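Local coordinates for protein BamaA.19900.a (PDB 6VZZ) that probably phosphorylates glucose to glucose 6-phosphate, as an ATP-dependent glucokinase of the actin-like ATPase superfamily, with glucose held in the cleft between its domains, at residues T193-A198 with K314-I319; F143-E148 with P216-H221; H185-A190 with K321-G326; A308-F313 with E351-E356. All coordinates share one frame; numbering follows the deposited sequence.

Contact 1: residues T193-A198 with K314-I319; sequences TGLGIA and KFLMRI. With BGC (beta-D-glucopyranose), chain B.
L195 and I197, on one face of strand 195-201, reach across to L316 and I319 on helix 303-327. The short strand and helix segments run in nearly the same direction, 22° apart. I319 and L195 carry most of the contact, each with two partners. With CG1 of I319 anti to the backbone N (chi1 -179°), that branch meets I197, the gap from I319 CG1 to I197 CD1 being 4.2 Å. The CG2 branch turns to L195, with L195 CD2 and I319 CG2 also 4.2 Å apart as the two side chains lie alongside with their ends running contrary ways. L195 uses both tips of its fork, for its CD1 methyl lies 4.3 Å from CD1 of L316. The grip is apolar throughout.

The helix side turned from the strand carries the charged groups: K314, partly exposed, and R318, buried, form salt bridges with E237, and R318 also pairs with E356. Across the strand, bare backbone borders the sugar: G196 CA, near the strand's start, is 3.5 Å from glucose C6, and G194 CA, in the preceding loop, is 3.7 Å from glucose O5. Further along, A198 meets helix 146-159. The strand thus packs on a helix by one face while its beginning lines the glucose pocket, as expected of a helix-backed sheet in the actin-like ATPase fold of sugar kinases.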
loop_
_atom_site.group_PDB
_atom_site.type_symbol
_atom_site.label_atom_id
_atom_site.label_comp_id
_atom_site.label_asym_id
_atom_site.label_seq_id
_atom_site.Cartn_x
_atom_site.Cartn_y
_atom_site.Cartn_z
ATOM N N THR A 193 -6.766 19.259 5.554
ATOM C CA THR A 193 -5.473 19.938 5.586
ATOM C C THR A 193 -4.413 19.092 4.897
ATOM O O THR A 193 -3.526 19.626 4.219
ATOM C CB THR A 193 -5.059 20.245 7.028
ATOM O OG1 THR A 193 -6.137 20.898 7.705
ATOM C CG2 THR A 193 -3.834 21.151 7.053
ATOM N N GLY A 194 -4.503 17.765 5.045
ATOM C CA GLY A 194 -3.654 16.846 4.317
ATOM C C GLY A 194 -4.480 15.793 3.601
ATOM O O GLY A 194 -5.712 15.798 3.657
ATOM N N LEU A 195 -3.772 14.900 2.907
ATOM C CA LEU A 195 -4.378 13.724 2.293
ATOM C C LEU A 195 -4.180 12.532 3.229
ATOM O O LEU A 195 -3.061 12.022 3.373
ATOM C CB LEU A 195 -3.777 13.449 0.921
ATOM C CG LEU A 195 -4.331 12.214 0.204
ATOM C CD1 LEU A 195 -5.844 12.162 0.335
ATOM C CD2 LEU A 195 -3.906 12.210 -1.260
ATOM N N GLY A 196 -5.264 12.092 3.860
ATOM C CA GLY A 196 -5.221 10.981 4.789
ATOM C C GLY A 196 -5.650 9.687 4.114
ATOM O O GLY A 196 -6.628 9.662 3.362
ATOM N N ILE A 197 -4.917 8.611 4.406
ATOM C CA ILE A 197 -5.177 7.311 3.794
ATOM C C ILE A 197 -4.887 6.198 4.795
ATOM O O ILE A 197 -3.804 6.152 5.389
ATOM C CB ILE A 197 -4.341 7.118 2.515
ATOM C CG1 ILE A 197 -4.847 8.045 1.405
ATOM C CG2 ILE A 197 -4.395 5.670 2.071
ATOM C CD1 ILE A 197 -4.039 7.997 0.167
ATOM N N ALA A 198 -5.851 5.294 4.970
ATOM C CA ALA A 198 -5.681 4.082 5.758
ATOM C C ALA A 198 -6.469 2.962 5.084
ATOM O O ALA A 198 -7.203 3.192 4.119
ATOM C CB ALA A 198 -6.129 4.296 7.205
ATOM N N LYS A 314 -9.363 15.176 -9.676
ATOM C CA LYS A 314 -8.728 14.258 -10.613
ATOM C C LYS A 314 -7.563 13.533 -9.952
ATOM O O LYS A 314 -7.429 12.309 -10.067
ATOM C CB LYS A 314 -8.268 15.008 -11.861
ATOM C CG LYS A 314 -7.590 14.110 -12.875
ATOM C CD LYS A 314 -7.854 14.562 -14.302
ATOM C CE LYS A 314 -6.936 15.694 -14.715
ATOM N NZ LYS A 314 -6.965 15.919 -16.202
ATOM N N PHE A 315 -6.723 14.266 -9.222
ATOM C CA PHE A 315 -5.578 13.614 -8.600
ATOM C C PHE A 315 -5.991 12.779 -7.401
ATOM O O PHE A 315 -5.325 11.786 -7.090
ATOM C CB PHE A 315 -4.517 14.638 -8.217
ATOM C CG PHE A 315 -3.612 14.998 -9.353
ATOM C CD1 PHE A 315 -4.001 15.949 -10.290
ATOM C CD2 PHE A 315 -2.391 14.362 -9.510
ATOM C CE1 PHE A 315 -3.175 16.269 -11.360
ATOM C CE2 PHE A 315 -1.564 14.674 -10.567
ATOM C CZ PHE A 315 -1.952 15.633 -11.497
ATOM N N LEU A 316 -7.083 13.142 -6.727
ATOM C CA LEU A 316 -7.632 12.234 -5.722
ATOM C C LEU A 316 -8.056 10.917 -6.365
ATOM O O LEU A 316 -7.773 9.839 -5.833
ATOM C CB LEU A 316 -8.812 12.881 -4.997
ATOM C CG LEU A 316 -9.565 11.915 -4.073
ATOM C CD1 LEU A 316 -8.720 11.553 -2.868
ATOM C CD2 LEU A 316 -10.891 12.493 -3.642
ATOM N N MET A 317 -8.712 10.984 -7.527
ATOM C CA MET A 317 -9.087 9.757 -8.218
ATOM C C MET A 317 -7.865 8.973 -8.693
ATOM O O MET A 317 -7.917 7.743 -8.766
ATOM C CB MET A 317 -10.005 10.070 -9.400
ATOM C CG MET A 317 -11.392 10.558 -9.018
ATOM S SD MET A 317 -12.357 9.320 -8.126
ATOM C CE MET A 317 -12.453 10.046 -6.500
ATOM N N ARG A 318 -6.759 9.653 -9.022
ATOM C CA ARG A 318 -5.596 8.926 -9.531
ATOM C C ARG A 318 -4.891 8.140 -8.429
ATOM O O ARG A 318 -4.474 6.996 -8.649
ATOM C CB ARG A 318 -4.616 9.878 -10.204
ATOM C CG ARG A 318 -3.446 9.159 -10.841
ATOM C CD ARG A 318 -2.732 10.059 -11.836
ATOM N NE ARG A 318 -3.700 10.767 -12.661
ATOM C CZ ARG A 318 -3.424 11.833 -13.405
ATOM N NH1 ARG A 318 -4.392 12.418 -14.096
ATOM N NH2 ARG A 318 -2.192 12.326 -13.441
ATOM N N ILE A 319 -4.725 8.731 -7.244
ATOM C CA ILE A 319 -4.102 7.979 -6.161
ATOM C C ILE A 319 -5.035 6.865 -5.697
ATOM O O ILE A 319 -4.594 5.756 -5.372
ATOM C CB ILE A 319 -3.684 8.923 -5.009
ATOM C CG1 ILE A 319 -2.999 8.164 -3.864
ATOM C CG2 ILE A 319 -4.876 9.667 -4.442
ATOM C CD1 ILE A 319 -1.851 7.279 -4.293
HETATM C C2 BGC B . -0.305 13.154 7.439
HETATM C C3 BGC B . -1.145 11.934 7.781
HETATM C C4 BGC B . -2.588 12.348 8.038
HETATM C C5 BGC B . -3.107 13.143 6.846
HETATM C C6 BGC B . -4.522 13.645 7.010
HETATM C C1 BGC B . -0.946 13.882 6.267
HETATM O O1 BGC B . -0.178 14.955 5.860
HETATM O O2 BGC B . 1.023 12.762 7.115
HETATM O O3 BGC B . -0.604 11.256 8.907
HETATM O O4 BGC B . -3.403 11.197 8.201
HETATM O O5 BGC B . -2.262 14.283 6.641
HETATM O O6 BGC B . -4.711 14.268 8.264
#

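Contact 2: residues F143-E148 with P216-H221; sequences FINDLE and PMEFGH. With BGC (beta-D-glucopyranose), chain B.
N145 and E218 meet at the glucose from opposite segments, N145 ND2 standing 3.7 Å from E218 OE2, and together with D146 and H221 they form much of the sugar site of this hexokinase-type fold. E218 grips two neighbouring hydroxyls with its two oxygens: glucose O2 donates to OE1, and glucose O3 donates to OE2. Its chain bends at chi2 (-66°), which swings the carboxylate over to the ligand. At the rim of the H221 ring, NE2 donates to glucose O2 over 2.7 Å. D146 accepts from glucose O4 at OD1 and from glucose O6 at OD2, both bonds modelled very short, a length of doubtful meaning. D146 is placed like the catalytic-base aspartate of related sugar kinases and probably plays that part. N145 ND2 donates to glucose O3 over 2.9 Å and also binds the carbonyl of G103.

The second shell fixes N145, N-cap of helix 146-159 and partner of E148 in a capping box: E148 N points at an in-plane lone pair of N145 OD1, and N145 N meets E148 OE1 from above the carboxylate plane. A water bridges N145 OD1 and M217 N, accepting from the latter. H221 is held at ND1 by E256, and its ring meets W365 of the second subunit edge-to-face. Outermost, the extended E148 lies beside P216, with E148 OE1 3.8 Å from P216 CG.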
loop_
_atom_site.group_PDB
_atom_site.type_symbol
_atom_site.label_atom_id
_atom_site.label_comp_id
_atom_site.label_asym_id
_atom_site.label_seq_id
_atom_site.Cartn_x
_atom_site.Cartn_y
_atom_site.Cartn_z
ATOM N N PHE A 143 -1.803 7.001 21.413
ATOM C CA PHE A 143 -1.781 7.748 20.165
ATOM C C PHE A 143 -2.145 6.815 19.025
ATOM O O PHE A 143 -1.610 5.703 18.930
ATOM C CB PHE A 143 -0.397 8.338 19.901
ATOM C CG PHE A 143 -0.128 9.632 20.614
ATOM C CD1 PHE A 143 -1.055 10.657 20.597
ATOM C CD2 PHE A 143 1.076 9.827 21.280
ATOM C CE1 PHE A 143 -0.793 11.854 21.232
ATOM C CE2 PHE A 143 1.347 11.013 21.921
ATOM C CZ PHE A 143 0.411 12.033 21.899
ATOM N N ILE A 144 -3.052 7.263 18.161
ATOM C CA ILE A 144 -3.263 6.629 16.870
ATOM C C ILE A 144 -3.233 7.722 15.812
ATOM O O ILE A 144 -3.338 8.914 16.111
ATOM C CB ILE A 144 -4.578 5.830 16.803
ATOM C CG1 ILE A 144 -5.782 6.765 16.977
ATOM C CG2 ILE A 144 -4.551 4.682 17.824
ATOM C CD1 ILE A 144 -7.116 6.055 16.936
ATOM N N ASN A 145 -3.041 7.306 14.563
ATOM C CA ASN A 145 -3.145 8.233 13.446
ATOM C C ASN A 145 -4.614 8.593 13.225
ATOM O O ASN A 145 -5.520 7.830 13.577
ATOM C CB ASN A 145 -2.513 7.606 12.196
ATOM C CG ASN A 145 -2.747 8.413 10.935
ATOM O OD1 ASN A 145 -3.767 8.239 10.261
ATOM N ND2 ASN A 145 -1.792 9.277 10.589
ATOM N N ASP A 146 -4.848 9.785 12.669
ATOM C CA ASP A 146 -6.221 10.256 12.507
ATOM C C ASP A 146 -7.017 9.366 11.554
ATOM O O ASP A 146 -8.166 9.010 11.848
ATOM C CB ASP A 146 -6.248 11.719 12.056
ATOM C CG ASP A 146 -5.482 11.969 10.759
ATOM O OD1 ASP A 146 -4.618 11.144 10.380
ATOM O OD2 ASP A 146 -5.735 13.021 10.122
ATOM N N LEU A 147 -6.430 8.972 10.417
ATOM C CA LEU A 147 -7.156 8.068 9.522
ATOM C C LEU A 147 -7.288 6.676 10.122
ATOM O O LEU A 147 -8.290 5.990 9.884
ATOM C CB LEU A 147 -6.478 7.994 8.155
ATOM C CG LEU A 147 -7.121 8.868 7.073
ATOM C CD1 LEU A 147 -8.474 8.313 6.674
ATOM C CD2 LEU A 147 -7.262 10.297 7.558
ATOM N N GLU A 148 -6.287 6.242 10.888
ATOM C CA GLU A 148 -6.450 5.040 11.691
ATOM C C GLU A 148 -7.656 5.173 12.617
ATOM O O GLU A 148 -8.426 4.219 12.794
ATOM C CB GLU A 148 -5.157 4.783 12.469
ATOM C CG GLU A 148 -5.222 3.677 13.507
ATOM C CD GLU A 148 -3.870 3.416 14.161
ATOM O OE1 GLU A 148 -2.956 4.267 14.025
ATOM O OE2 GLU A 148 -3.720 2.353 14.810
ATOM N N PRO A 216 -2.581 1.813 9.413
ATOM C CA PRO A 216 -2.335 3.223 9.104
ATOM C C PRO A 216 -1.339 3.349 7.969
ATOM O O PRO A 216 -0.476 2.488 7.772
ATOM C CB PRO A 216 -1.770 3.784 10.415
ATOM C CG PRO A 216 -1.190 2.614 11.112
ATOM C CD PRO A 216 -1.976 1.404 10.692
ATOM N N MET A 217 -1.473 4.434 7.208
ATOM C CA MET A 217 -0.681 4.613 6.004
ATOM C C MET A 217 -0.335 6.089 5.812
ATOM O O MET A 217 -0.942 6.983 6.411
ATOM C CB MET A 217 -1.423 4.073 4.778
ATOM C CG MET A 217 -1.664 2.581 4.783
ATOM S SD MET A 217 -2.579 2.023 3.326
ATOM C CE MET A 217 -2.438 0.244 3.515
ATOM N N GLU A 218 0.648 6.338 4.942
ATOM C CA GLU A 218 1.075 7.698 4.637
ATOM C C GLU A 218 1.100 7.951 3.134
ATOM O O GLU A 218 1.937 8.705 2.637
ATOM C CB GLU A 218 2.441 7.978 5.254
ATOM C CG GLU A 218 2.403 8.148 6.761
ATOM C CD GLU A 218 1.634 9.393 7.169
ATOM O OE1 GLU A 218 1.545 10.349 6.349
ATOM O OE2 GLU A 218 1.100 9.409 8.304
ATOM N N PHE A 219 0.174 7.343 2.395
ATOM C CA PHE A 219 0.227 7.394 0.942
ATOM C C PHE A 219 -0.069 8.771 0.376
ATOM O O PHE A 219 0.173 8.993 -0.816
ATOM C CB PHE A 219 -0.724 6.358 0.335
ATOM C CG PHE A 219 -0.075 5.015 0.116
ATOM C CD1 PHE A 219 0.896 4.859 -0.872
ATOM C CD2 PHE A 219 -0.408 3.926 0.903
ATOM C CE1 PHE A 219 1.512 3.642 -1.079
ATOM C CE2 PHE A 219 0.201 2.706 0.705
ATOM C CZ PHE A 219 1.168 2.565 -0.292
ATOM N N GLY A 220 -0.555 9.711 1.184
ATOM C CA GLY A 220 -0.733 11.048 0.653
ATOM C C GLY A 220 0.568 11.691 0.220
ATOM O O GLY A 220 0.556 12.638 -0.575
ATOM N N HIS A 221 1.697 11.179 0.706
ATOM C CA HIS A 221 2.990 11.790 0.461
ATOM C C HIS A 221 3.790 11.093 -0.635
ATOM O O HIS A 221 4.936 11.476 -0.877
ATOM C CB HIS A 221 3.779 11.844 1.770
ATOM C CG HIS A 221 3.049 12.561 2.863
ATOM N ND1 HIS A 221 2.898 13.933 2.882
ATOM C CD2 HIS A 221 2.404 12.098 3.960
ATOM C CE1 HIS A 221 2.200 14.282 3.948
ATOM N NE2 HIS A 221 1.891 13.187 4.619
HETATM C C2 BGC B . -0.305 13.154 7.439
HETATM C C3 BGC B . -1.145 11.934 7.781
HETATM C C4 BGC B . -2.588 12.348 8.038
HETATM C C5 BGC B . -3.107 13.143 6.846
HETATM C C6 BGC B . -4.522 13.645 7.010
HETATM C C1 BGC B . -0.946 13.882 6.267
HETATM O O1 BGC B . -0.178 14.955 5.860
HETATM O O2 BGC B . 1.023 12.762 7.115
HETATM O O3 BGC B . -0.604 11.256 8.907
HETATM O O4 BGC B . -3.403 11.197 8.201
HETATM O O5 BGC B . -2.262 14.283 6.641
HETATM O O6 BGC B . -4.711 14.268 8.264
HETATM O O HOH W 1 -3.492 6.331 8.191
#

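Contact 3: residues H185-A190 with K321-G326; sequences HYLVLA and KNLCIG
L187 on strand 186-191 and C324 on helix 303-327 mark the closest backbone approach, their CA atoms 7.3 Å apart, and it is side chains that bridge the gap. L187 does most of the bridging. Its CG stands anti to the backbone N (chi1 -179°), which carries both methyls toward the helix. CD2 of L187 rests against L323 CB at 3.6 Å, while L187 CD1 lies 4.0 Å from L323 CD1 farther out. The two leucines cross at about a right angle, so L323 lies athwart the fork of L187. C324 adds a peripheral touch, its SG 4.5 Å from L187 CD2. All three residues are buried and the contact is purely apolar.

L323 also packs on F219 of its own chain and on F219 of the second subunit, so it belongs to both this core and the subunit interface; nearby, N322 OD1 accepts from A223 N of that subunit. Within the sheet, strand 186-191 runs between strands 331-335 and 195-201. L187 packs beside I197 and T199 of the latter strand on the face under helix 303-327, whereas V188 turns to helix 146-159 on the other side of the sheet.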
loop_
_atom_site.group_PDB
_atom_site.type_symbol
_atom_site.label_atom_id
_atom_site.label_comp_id
_atom_site.label_asym_id
_atom_site.label_seq_id
_atom_site.Cartn_x
_atom_site.Cartn_y
_atom_site.Cartn_z
ATOM N N HIS A 185 -10.985 -6.060 1.954
ATOM C CA HIS A 185 -10.288 -4.835 2.321
ATOM C C HIS A 185 -11.033 -3.634 1.781
ATOM O O HIS A 185 -11.639 -3.691 0.710
ATOM C CB HIS A 185 -8.858 -4.800 1.791
ATOM C CG HIS A 185 -8.115 -6.078 1.978
ATOM N ND1 HIS A 185 -8.081 -6.750 3.181
ATOM C CD2 HIS A 185 -7.374 -6.808 1.115
ATOM C CE1 HIS A 185 -7.353 -7.843 3.050
ATOM N NE2 HIS A 185 -6.921 -7.907 1.804
ATOM N N TYR A 186 -10.954 -2.530 2.517
ATOM C CA TYR A 186 -11.538 -1.272 2.081
ATOM C C TYR A 186 -10.521 -0.166 2.296
ATOM O O TYR A 186 -9.873 -0.104 3.347
ATOM C CB TYR A 186 -12.845 -0.974 2.824
ATOM C CG TYR A 186 -13.987 -1.879 2.406
ATOM C CD1 TYR A 186 -14.843 -1.514 1.376
ATOM C CD2 TYR A 186 -14.195 -3.112 3.026
ATOM C CE1 TYR A 186 -15.881 -2.336 0.976
ATOM C CE2 TYR A 186 -15.236 -3.944 2.633
ATOM C CZ TYR A 186 -16.075 -3.543 1.603
ATOM O OH TYR A 186 -17.111 -4.350 1.200
ATOM N N LEU A 187 -10.355 0.676 1.281
ATOM C CA LEU A 187 -9.490 1.842 1.357
ATOM C C LEU A 187 -10.294 3.027 1.878
ATOM O O LEU A 187 -11.422 3.264 1.439
ATOM C CB LEU A 187 -8.907 2.148 -0.025
ATOM C CG LEU A 187 -7.939 3.308 -0.245
ATOM C CD1 LEU A 187 -6.638 3.095 0.493
ATOM C CD2 LEU A 187 -7.671 3.490 -1.731
ATOM N N VAL A 188 -9.729 3.759 2.833
ATOM C CA VAL A 188 -10.359 4.966 3.364
ATOM C C VAL A 188 -9.462 6.158 3.054
ATOM O O VAL A 188 -8.259 6.125 3.339
ATOM C CB VAL A 188 -10.626 4.861 4.877
ATOM C CG1 VAL A 188 -11.227 6.157 5.394
ATOM C CG2 VAL A 188 -11.529 3.676 5.184
ATOM N N LEU A 189 -10.048 7.203 2.465
ATOM C CA LEU A 189 -9.355 8.443 2.116
ATOM C C LEU A 189 -10.112 9.628 2.697
ATOM O O LEU A 189 -11.348 9.634 2.709
ATOM C CB LEU A 189 -9.233 8.643 0.586
ATOM C CG LEU A 189 -8.646 7.534 -0.290
ATOM C CD1 LEU A 189 -9.711 6.529 -0.681
ATOM C CD2 LEU A 189 -8.005 8.122 -1.518
ATOM N N ALA A 190 -9.373 10.645 3.148
ATOM C CA ALA A 190 -9.985 11.880 3.620
ATOM C C ALA A 190 -9.157 13.065 3.157
ATOM O O ALA A 190 -7.949 13.113 3.408
ATOM C CB ALA A 190 -10.125 11.904 5.146
ATOM N N LYS A 321 -7.217 5.224 -7.571
ATOM C CA LYS A 321 -7.130 4.181 -8.589
ATOM C C LYS A 321 -5.937 3.267 -8.337
ATOM O O LYS A 321 -6.082 2.043 -8.245
ATOM C CB LYS A 321 -7.031 4.822 -9.972
ATOM C CG LYS A 321 -6.645 3.870 -11.084
ATOM C CD LYS A 321 -5.757 4.545 -12.111
ATOM C CE LYS A 321 -6.133 6.007 -12.293
ATOM N NZ LYS A 321 -5.417 6.662 -13.436
ATOM N N ASN A 322 -4.749 3.852 -8.183
ATOM C CA ASN A 322 -3.545 3.039 -8.049
ATOM C C ASN A 322 -3.489 2.282 -6.723
ATOM O O ASN A 322 -2.954 1.165 -6.674
ATOM C CB ASN A 322 -2.324 3.921 -8.253
ATOM C CG ASN A 322 -2.116 4.239 -9.721
ATOM O OD1 ASN A 322 -1.641 3.393 -10.485
ATOM N ND2 ASN A 322 -2.524 5.435 -10.142
ATOM N N LEU A 323 -4.039 2.849 -5.646
ATOM C CA LEU A 323 -4.062 2.113 -4.388
ATOM C C LEU A 323 -5.055 0.956 -4.445
ATOM O O LEU A 323 -4.816 -0.100 -3.848
ATOM C CB LEU A 323 -4.392 3.051 -3.232
ATOM C CG LEU A 323 -3.345 4.113 -2.885
ATOM C CD1 LEU A 323 -3.885 4.995 -1.789
ATOM C CD2 LEU A 323 -2.035 3.480 -2.454
ATOM N N CYS A 324 -6.175 1.131 -5.155
ATOM C CA CYS A 324 -7.106 0.021 -5.333
ATOM C C CYS A 324 -6.424 -1.157 -6.019
ATOM O O CYS A 324 -6.632 -2.317 -5.645
ATOM C CB CYS A 324 -8.329 0.471 -6.142
ATOM S SG CYS A 324 -9.545 1.464 -5.223
ATOM N N ILE A 325 -5.593 -0.871 -7.016
ATOM C CA ILE A 325 -4.882 -1.920 -7.732
ATOM C C ILE A 325 -3.840 -2.563 -6.830
ATOM O O ILE A 325 -3.794 -3.790 -6.686
ATOM C CB ILE A 325 -4.250 -1.340 -9.009
ATOM C CG1 ILE A 325 -5.348 -1.054 -10.035
ATOM C CG2 ILE A 325 -3.168 -2.267 -9.556
ATOM C CD1 ILE A 325 -4.881 -0.286 -11.214
ATOM N N GLY A 326 -3.003 -1.743 -6.193
ATOM C CA GLY A 326 -1.935 -2.284 -5.369
ATOM C C GLY A 326 -2.445 -3.024 -4.146
ATOM O O GLY A 326 -1.943 -4.102 -3.809
#

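Contact 4: residues A308-F313 with E351-E356; sequences AMMLHF and ESLRAE
M310 has CG anti to its own N (chi1 -161°) and then folds at chi2 (59°) and again at chi3, and the double bend carries its terminal methyl to helix 350-357. There CE sits between two consecutive residues, 3.5 Å from S352 CB and equally 3.5 Å from L353 CD2, so that S352 contributes its CB carbon to the packing. L353 crosses M310 obliquely and reaches onward with the same methyl: L353 CD2 is 3.7 Å from F313 CB. It is thus the base of F313 that L353 touches, while the phenyl ring extends away from helix 350-357, with H312 CD2 over one face toward the rim.

One turn further along helix 303-327, M317 continues the seam onto L353 and E356, and L346 of helix 343-348 packs on L353 as well. M310 and S352 lie toward the partly exposed margin, F313 and L353 in the buried part. The two helical segments run 35° apart with axes 10.4 Å from each other, ordinary helix-on-helix packing that adds an outer helix to the alpha/beta domain of this actin-like fold.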
loop_
_atom_site.group_PDB
_atom_site.type_symbol
_atom_site.label_atom_id
_atom_site.label_comp_id
_atom_site.label_asym_id
_atom_site.label_seq_id
_atom_site.Cartn_x
_atom_site.Cartn_y
_atom_site.Cartn_z
ATOM N N ALA A 308 -9.700 24.302 -11.258
ATOM C CA ALA A 308 -8.814 23.875 -10.180
ATOM C C ALA A 308 -9.417 22.711 -9.399
ATOM O O ALA A 308 -8.736 21.722 -9.100
ATOM C CB ALA A 308 -8.519 25.052 -9.255
ATOM N N MET A 309 -10.698 22.816 -9.050
ATOM C CA MET A 309 -11.355 21.743 -8.311
ATOM C C MET A 309 -11.374 20.450 -9.123
ATOM O O MET A 309 -11.184 19.358 -8.576
ATOM C CB MET A 309 -12.772 22.176 -7.945
ATOM C CG MET A 309 -13.438 21.354 -6.876
ATOM S SD MET A 309 -12.745 21.712 -5.255
ATOM C CE MET A 309 -13.683 20.592 -4.234
ATOM N N MET A 310 -11.600 20.562 -10.434
ATOM C CA MET A 310 -11.509 19.415 -11.331
ATOM C C MET A 310 -10.170 18.701 -11.184
ATOM O O MET A 310 -10.114 17.477 -11.019
ATOM C CB MET A 310 -11.712 19.887 -12.769
ATOM C CG MET A 310 -12.079 18.803 -13.754
ATOM S SD MET A 310 -13.609 17.990 -13.268
ATOM C CE MET A 310 -12.954 16.436 -12.657
ATOM N N LEU A 311 -9.072 19.454 -11.260
ATOM C CA LEU A 311 -7.753 18.843 -11.145
ATOM C C LEU A 311 -7.520 18.311 -9.743
ATOM O O LEU A 311 -6.898 17.257 -9.565
ATOM C CB LEU A 311 -6.674 19.853 -11.518
ATOM C CG LEU A 311 -6.592 20.167 -13.002
ATOM C CD1 LEU A 311 -6.201 21.604 -13.200
ATOM C CD2 LEU A 311 -5.580 19.242 -13.646
ATOM N N HIS A 312 -8.002 19.042 -8.738
ATOM C CA HIS A 312 -7.933 18.588 -7.354
ATOM C C HIS A 312 -8.517 17.186 -7.226
ATOM O O HIS A 312 -7.839 16.250 -6.790
ATOM C CB HIS A 312 -8.677 19.598 -6.475
ATOM C CG HIS A 312 -8.764 19.224 -5.031
ATOM N ND1 HIS A 312 -7.670 19.217 -4.194
ATOM C CD2 HIS A 312 -9.828 18.889 -4.264
ATOM C CE1 HIS A 312 -8.054 18.873 -2.977
ATOM N NE2 HIS A 312 -9.359 18.666 -2.993
ATOM N N PHE A 313 -9.763 17.012 -7.669
ATOM C CA PHE A 313 -10.410 15.715 -7.539
ATOM C C PHE A 313 -9.869 14.709 -8.534
ATOM O O PHE A 313 -9.902 13.499 -8.267
ATOM C CB PHE A 313 -11.917 15.860 -7.685
ATOM C CG PHE A 313 -12.612 16.000 -6.379
ATOM C CD1 PHE A 313 -12.654 14.935 -5.496
ATOM C CD2 PHE A 313 -13.191 17.195 -6.008
ATOM C CE1 PHE A 313 -13.277 15.052 -4.276
ATOM C CE2 PHE A 313 -13.816 17.315 -4.782
ATOM C CZ PHE A 313 -13.857 16.241 -3.915
ATOM N N GLU A 351 -18.626 11.980 -14.776
ATOM C CA GLU A 351 -17.943 11.379 -15.923
ATOM C C GLU A 351 -16.459 11.720 -15.924
ATOM O O GLU A 351 -15.614 10.861 -16.199
ATOM C CB GLU A 351 -18.564 11.836 -17.244
ATOM C CG GLU A 351 -20.079 11.860 -17.302
ATOM C CD GLU A 351 -20.677 13.208 -16.892
ATOM O OE1 GLU A 351 -20.014 13.993 -16.162
ATOM O OE2 GLU A 351 -21.824 13.479 -17.310
ATOM N N SER A 352 -16.122 12.973 -15.632
ATOM C CA SER A 352 -14.719 13.363 -15.596
ATOM C C SER A 352 -13.962 12.579 -14.535
ATOM O O SER A 352 -12.808 12.184 -14.747
ATOM C CB SER A 352 -14.609 14.863 -15.341
ATOM O OG SER A 352 -15.582 15.555 -16.106
ATOM N N LEU A 353 -14.596 12.333 -13.389
ATOM C CA LEU A 353 -13.922 11.588 -12.333
ATOM C C LEU A 353 -13.773 10.120 -12.698
ATOM O O LEU A 353 -12.721 9.521 -12.449
ATOM C CB LEU A 353 -14.680 11.735 -11.018
ATOM C CG LEU A 353 -14.735 13.174 -10.512
ATOM C CD1 LEU A 353 -15.354 13.183 -9.148
ATOM C CD2 LEU A 353 -13.339 13.797 -10.464
ATOM N N ARG A 354 -14.817 9.526 -13.285
ATOM C CA ARG A 354 -14.741 8.131 -13.703
ATOM C C ARG A 354 -13.740 7.945 -14.831
ATOM O O ARG A 354 -13.001 6.956 -14.852
ATOM C CB ARG A 354 -16.112 7.634 -14.145
ATOM C CG ARG A 354 -17.128 7.521 -13.043
ATOM C CD ARG A 354 -18.445 7.097 -13.637
ATOM N NE ARG A 354 -18.375 5.766 -14.231
ATOM C CZ ARG A 354 -18.557 4.638 -13.545
ATOM N NH1 ARG A 354 -18.808 4.684 -12.241
ATOM N NH2 ARG A 354 -18.497 3.466 -14.158
ATOM N N ALA A 355 -13.711 8.868 -15.787
ATOM C CA ALA A 355 -12.708 8.784 -16.840
ATOM C C ALA A 355 -11.307 8.693 -16.248
ATOM O O ALA A 355 -10.461 7.942 -16.746
ATOM C CB ALA A 355 -12.830 9.985 -17.772
ATOM N N GLU A 356 -11.054 9.431 -15.164
ATOM C CA GLU A 356 -9.755 9.365 -14.507
ATOM C C GLU A 356 -9.572 8.050 -13.758
ATOM O O GLU A 356 -8.511 7.419 -13.857
ATOM C CB GLU A 356 -9.594 10.547 -13.553
ATOM C CG GLU A 356 -8.392 10.433 -12.623
ATOM C CD GLU A 356 -7.080 10.275 -13.372
ATOM O OE1 GLU A 356 -6.214 9.520 -12.894
ATOM O OE2 GLU A 356 -6.915 10.891 -14.447
#

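How the contacts relate
From the N terminus, residues 143-148 come first, opening contact 2; contacts 3 and 1 open next, on adjacent strands 186-191 and 195-201. Contact 2 closes at 216-221, so it crosses both and ties the start of helix 146-159 to the loop after strand 213-216. Helix 303-327 then serves three contacts in succession: contact 4 opens at 308-313, contact 1 closes at 314-319 and contact 3, which encloses it, at 321-326. Contact 4 closes last, at 351-356, crossing contacts 1 and 3 but following contact 2 in series. Salt bridges from E356 to R318 and K321 join contact 4 to the other two, while glucose links contacts 1 and 2.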